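Local coordinates for protein endolysin (Escherichia coli O157 typing phage 15, PDB 7M5I) that probably acts as a lysozyme, cleaving the glycan strands of the host peptidoglycan so that new phage particles can be released when the cell lyses, at residues Asn86-Asp89 with Ala90-Glu94; Glu149-Ile152 with Tyr153-Val157. All blocks are in the same frame, centred on the assembly; numbering follows the deposited sequence.

Contact 1 of 2, residues Asn86-Asp89 with Ala90-Glu94; sequences NEFD and ALVSE
F88 turns its ring CG anti to the backbone N (chi1 -172°), while V92 sets CG1 anti to its own backbone N (chi1 170°), leaving CG2 beside that N; together these rotations put the CG2 methyl over the ring. The pair lies one turn apart on helix 85-98 of the phage lysozyme fold, an i to i+4 CH-pi contact. V92 CG2 stands 3.8 Å from the centroid of the F88 ring, and the line joining them leans 19° from the ring normal, evidence for an approach over the face. The displacement is toward the rim, since CE2 of F88 is the ring atom nearest that methyl, at 3.6 Å.

Regular helix geometry sets this spacing: V92 N donates to F88 O at 2.9 Å, and A90, L91 and S93 make equivalent bonds to N86, E87 and D89. V72, V75 and N76 of helix 57-78 also touch the F88 side chain. On other sides of the helix, the buried acids have polar partners, E87 OE2 in a salt bridge with K117 and D89 OD2 hydrogen-bonded to the hydroxyls of S10 and Y158. L91 packs back on the preceding turn, its CG 3.2 Å from E87 O.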
# COMPACT_ATOMS: atom_id res chain seq x y z
N ASN A 86 -10.80 4.94 -7.72
CA ASN A 86 -10.43 3.52 -7.46
C ASN A 86 -9.05 3.28 -8.05
O ASN A 86 -8.27 2.53 -7.45
CB ASN A 86 -11.49 2.55 -7.97
CG ASN A 86 -11.83 2.74 -9.42
OD1 ASN A 86 -12.53 3.72 -9.73
ND2 ASN A 86 -11.40 1.84 -10.29
N GLU A 87 -8.70 3.85 -9.19
CA GLU A 87 -7.32 3.72 -9.73
C GLU A 87 -6.33 4.32 -8.73
O GLU A 87 -5.30 3.65 -8.40
CB GLU A 87 -7.18 4.40 -11.07
CG GLU A 87 -7.85 3.67 -12.21
CD GLU A 87 -8.06 4.52 -13.46
OE1 GLU A 87 -7.68 5.74 -13.42
OE2 GLU A 87 -8.51 3.96 -14.47
N PHE A 88 -6.64 5.51 -8.21
CA PHE A 88 -5.76 6.19 -7.21
C PHE A 88 -5.66 5.31 -5.96
O PHE A 88 -4.50 5.06 -5.48
CB PHE A 88 -6.30 7.57 -6.85
CG PHE A 88 -5.34 8.34 -5.99
CD1 PHE A 88 -4.17 8.88 -6.53
CD2 PHE A 88 -5.58 8.51 -4.64
CE1 PHE A 88 -3.31 9.64 -5.75
CE2 PHE A 88 -4.72 9.27 -3.86
CZ PHE A 88 -3.57 9.81 -4.42
N ASP A 89 -6.78 4.83 -5.44
CA ASP A 89 -6.76 3.98 -4.22
C ASP A 89 -5.84 2.77 -4.41
O ASP A 89 -5.01 2.45 -3.48
CB ASP A 89 -8.15 3.54 -3.80
CG ASP A 89 -9.07 4.61 -3.28
OD1 ASP A 89 -8.58 5.71 -2.86
OD2 ASP A 89 -10.32 4.33 -3.28
N ALA A 90 -5.97 2.08 -5.53
CA ALA A 90 -5.17 0.89 -5.84
C ALA A 90 -3.69 1.24 -5.94
O ALA A 90 -2.83 0.52 -5.38
CB ALA A 90 -5.65 0.21 -7.08
N LEU A 91 -3.35 2.32 -6.65
CA LEU A 91 -1.93 2.72 -6.81
C LEU A 91 -1.35 3.11 -5.45
O LEU A 91 -0.22 2.72 -5.18
CB LEU A 91 -1.85 3.90 -7.79
CG LEU A 91 -2.25 3.55 -9.22
CD1 LEU A 91 -2.37 4.84 -10.03
CD2 LEU A 91 -1.25 2.61 -9.89
N VAL A 92 -2.12 3.75 -4.59
CA VAL A 92 -1.60 4.13 -3.23
C VAL A 92 -1.41 2.86 -2.40
O VAL A 92 -0.33 2.68 -1.85
CB VAL A 92 -2.52 5.14 -2.52
CG1 VAL A 92 -2.12 5.34 -1.05
CG2 VAL A 92 -2.47 6.48 -3.24
N SER A 93 -2.41 1.96 -2.39
CA SER A 93 -2.27 0.65 -1.67
C SER A 93 -0.97 -0.07 -2.10
O SER A 93 -0.18 -0.52 -1.24
CB SER A 93 -3.46 -0.19 -1.84
OG SER A 93 -3.31 -1.40 -1.11
N GLU A 94 -0.72 -0.22 -3.38
CA GLU A 94 0.45 -0.97 -3.88
C GLU A 94 1.73 -0.20 -3.53
O GLU A 94 2.73 -0.88 -3.07
CB GLU A 94 0.35 -1.27 -5.37
CG GLU A 94 1.56 -2.04 -5.87
CD GLU A 94 1.38 -2.96 -7.03
OE1 GLU A 94 2.39 -3.58 -7.49
OE2 GLU A 94 0.24 -3.13 -7.47

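Contact 2 of 2, residues Glu149-Ile152 with Tyr153-Val157; sequences EADI and YLDSV
The C-terminal end of helix 140-155 closes here in a wide relative of the Schellman motif, in which D151 O takes the amide of V157, six residues on. S156 supplies the reversal: it is the first residue to leave helical geometry, with a positive phi of 57°. Up to L154 the helical bonding is regular, with Y153 N bonded to E149 O at 3.0 Å and L154 N to A150 O at 2.9 Å; at D155 it starts to give way.

D151 O then accepts two bonds, from D155 N at 3.0 Å and from V157 N at 3.3 Å. The second is long but straight, with an N-H...O angle of 171°. Both donors lie well out of the carbonyl plane, on opposite faces, so this oxygen is gripped from two sides as the chain turns. S156 N reaches I152 O at 3.0 Å, a more bent bond (137°). The turn also brings V157 O against the I152 side chain, 3.4 Å from CG1.

At the surface, D151 and D155 are one turn apart, and a water bridges one oxygen of each carboxylate. The water donates to D151 OD1 at 3.0 Å and also to D155 OD2, which probably eases the repulsion between the two acids.

The inner side of the helix is buried. Y153 touches E87 and A90 of helix 85-98 as well as K117 and C120 of helix 117-124, its OH hydrogen-bonded to H112 of helix 107-113. I152 reaches A16 of helix 11-21, while at the exposed edge L154 touches A121 of helix 117-124.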
# COMPACT_ATOMS: atom_id res chain seq x y z
N GLU A 149 -5.67 -5.69 -5.38
CA GLU A 149 -5.38 -4.28 -5.77
C GLU A 149 -5.72 -4.11 -7.26
O GLU A 149 -6.31 -3.06 -7.60
CB GLU A 149 -3.93 -3.89 -5.46
CG GLU A 149 -3.67 -3.69 -3.96
CD GLU A 149 -2.21 -3.70 -3.52
OE1 GLU A 149 -1.34 -4.17 -4.32
OE2 GLU A 149 -1.95 -3.19 -2.39
N ALA A 150 -5.43 -5.09 -8.12
CA ALA A 150 -5.84 -5.02 -9.56
C ALA A 150 -7.37 -4.94 -9.68
O ALA A 150 -7.89 -4.19 -10.56
CB ALA A 150 -5.28 -6.21 -10.31
N ASP A 151 -8.12 -5.68 -8.84
CA ASP A 151 -9.60 -5.61 -8.85
C ASP A 151 -10.06 -4.18 -8.48
O ASP A 151 -11.08 -3.69 -9.07
CB ASP A 151 -10.22 -6.66 -7.93
CG ASP A 151 -10.09 -8.10 -8.42
OD1 ASP A 151 -9.92 -8.28 -9.63
OD2 ASP A 151 -10.15 -9.03 -7.56
N ILE A 152 -9.42 -3.53 -7.52
CA ILE A 152 -9.80 -2.13 -7.16
C ILE A 152 -9.53 -1.27 -8.41
O ILE A 152 -10.40 -0.52 -8.82
CB ILE A 152 -9.00 -1.60 -5.95
CG1 ILE A 152 -9.30 -2.42 -4.69
CG2 ILE A 152 -9.27 -0.13 -5.73
CD1 ILE A 152 -8.40 -2.09 -3.51
N TYR A 153 -8.33 -1.40 -8.98
CA TYR A 153 -7.81 -0.50 -10.04
C TYR A 153 -8.77 -0.61 -11.25
O TYR A 153 -9.19 0.45 -11.84
CB TYR A 153 -6.38 -0.88 -10.41
CG TYR A 153 -5.83 -0.05 -11.56
CD1 TYR A 153 -6.03 -0.48 -12.86
CD2 TYR A 153 -5.16 1.14 -11.34
CE1 TYR A 153 -5.57 0.28 -13.92
CE2 TYR A 153 -4.72 1.92 -12.39
CZ TYR A 153 -4.93 1.50 -13.69
OH TYR A 153 -4.45 2.22 -14.78
N LEU A 154 -9.08 -1.83 -11.69
CA LEU A 154 -9.86 -2.02 -12.96
C LEU A 154 -11.34 -1.89 -12.73
O LEU A 154 -12.01 -1.25 -13.58
CB LEU A 154 -9.59 -3.41 -13.52
CG LEU A 154 -8.23 -3.62 -14.15
CD1 LEU A 154 -8.05 -5.11 -14.46
CD2 LEU A 154 -8.09 -2.72 -15.39
N ASP A 155 -11.88 -2.53 -11.70
CA ASP A 155 -13.33 -2.76 -11.55
C ASP A 155 -13.95 -2.00 -10.37
O ASP A 155 -15.15 -2.14 -10.20
CB ASP A 155 -13.62 -4.26 -11.39
CG ASP A 155 -13.09 -5.11 -12.53
OD1 ASP A 155 -13.03 -4.64 -13.68
OD2 ASP A 155 -12.70 -6.25 -12.25
N SER A 156 -13.17 -1.26 -9.57
CA SER A 156 -13.69 -0.59 -8.37
C SER A 156 -14.33 -1.62 -7.42
O SER A 156 -15.33 -1.35 -6.76
CB SER A 156 -14.63 0.59 -8.79
OG SER A 156 -14.74 1.48 -7.68
N VAL A 157 -13.76 -2.82 -7.35
CA VAL A 157 -14.22 -3.92 -6.46
C VAL A 157 -13.20 -4.01 -5.33
O VAL A 157 -12.03 -4.29 -5.61
CB VAL A 157 -14.34 -5.25 -7.22
CG1 VAL A 157 -14.46 -6.47 -6.31
CG2 VAL A 157 -15.50 -5.23 -8.18
O HOH W 1 -10.05 -7.44 -12.48

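Overall arrangement
Contact 1, in helix 85-98, precedes contact 2, at the end of helix 140-155, along the chain; their centres are about 9 Å apart. The two helices meet directly. S93 OG lies 2.6 Å from E149 OE2, a probable hydrogen bond, and N86 ND2 lies 3.0 Å from I152 O, another probable one that ties the first turn of helix 85-98 to the closing turns of helix 140-155. R145 and R146 form salt bridges with E149. The S93 and E149 side chains come within about 7 and 8 Å of the side chain of E21, a predicted active-site proton donor/acceptor, so this helix pair probably backs the active site.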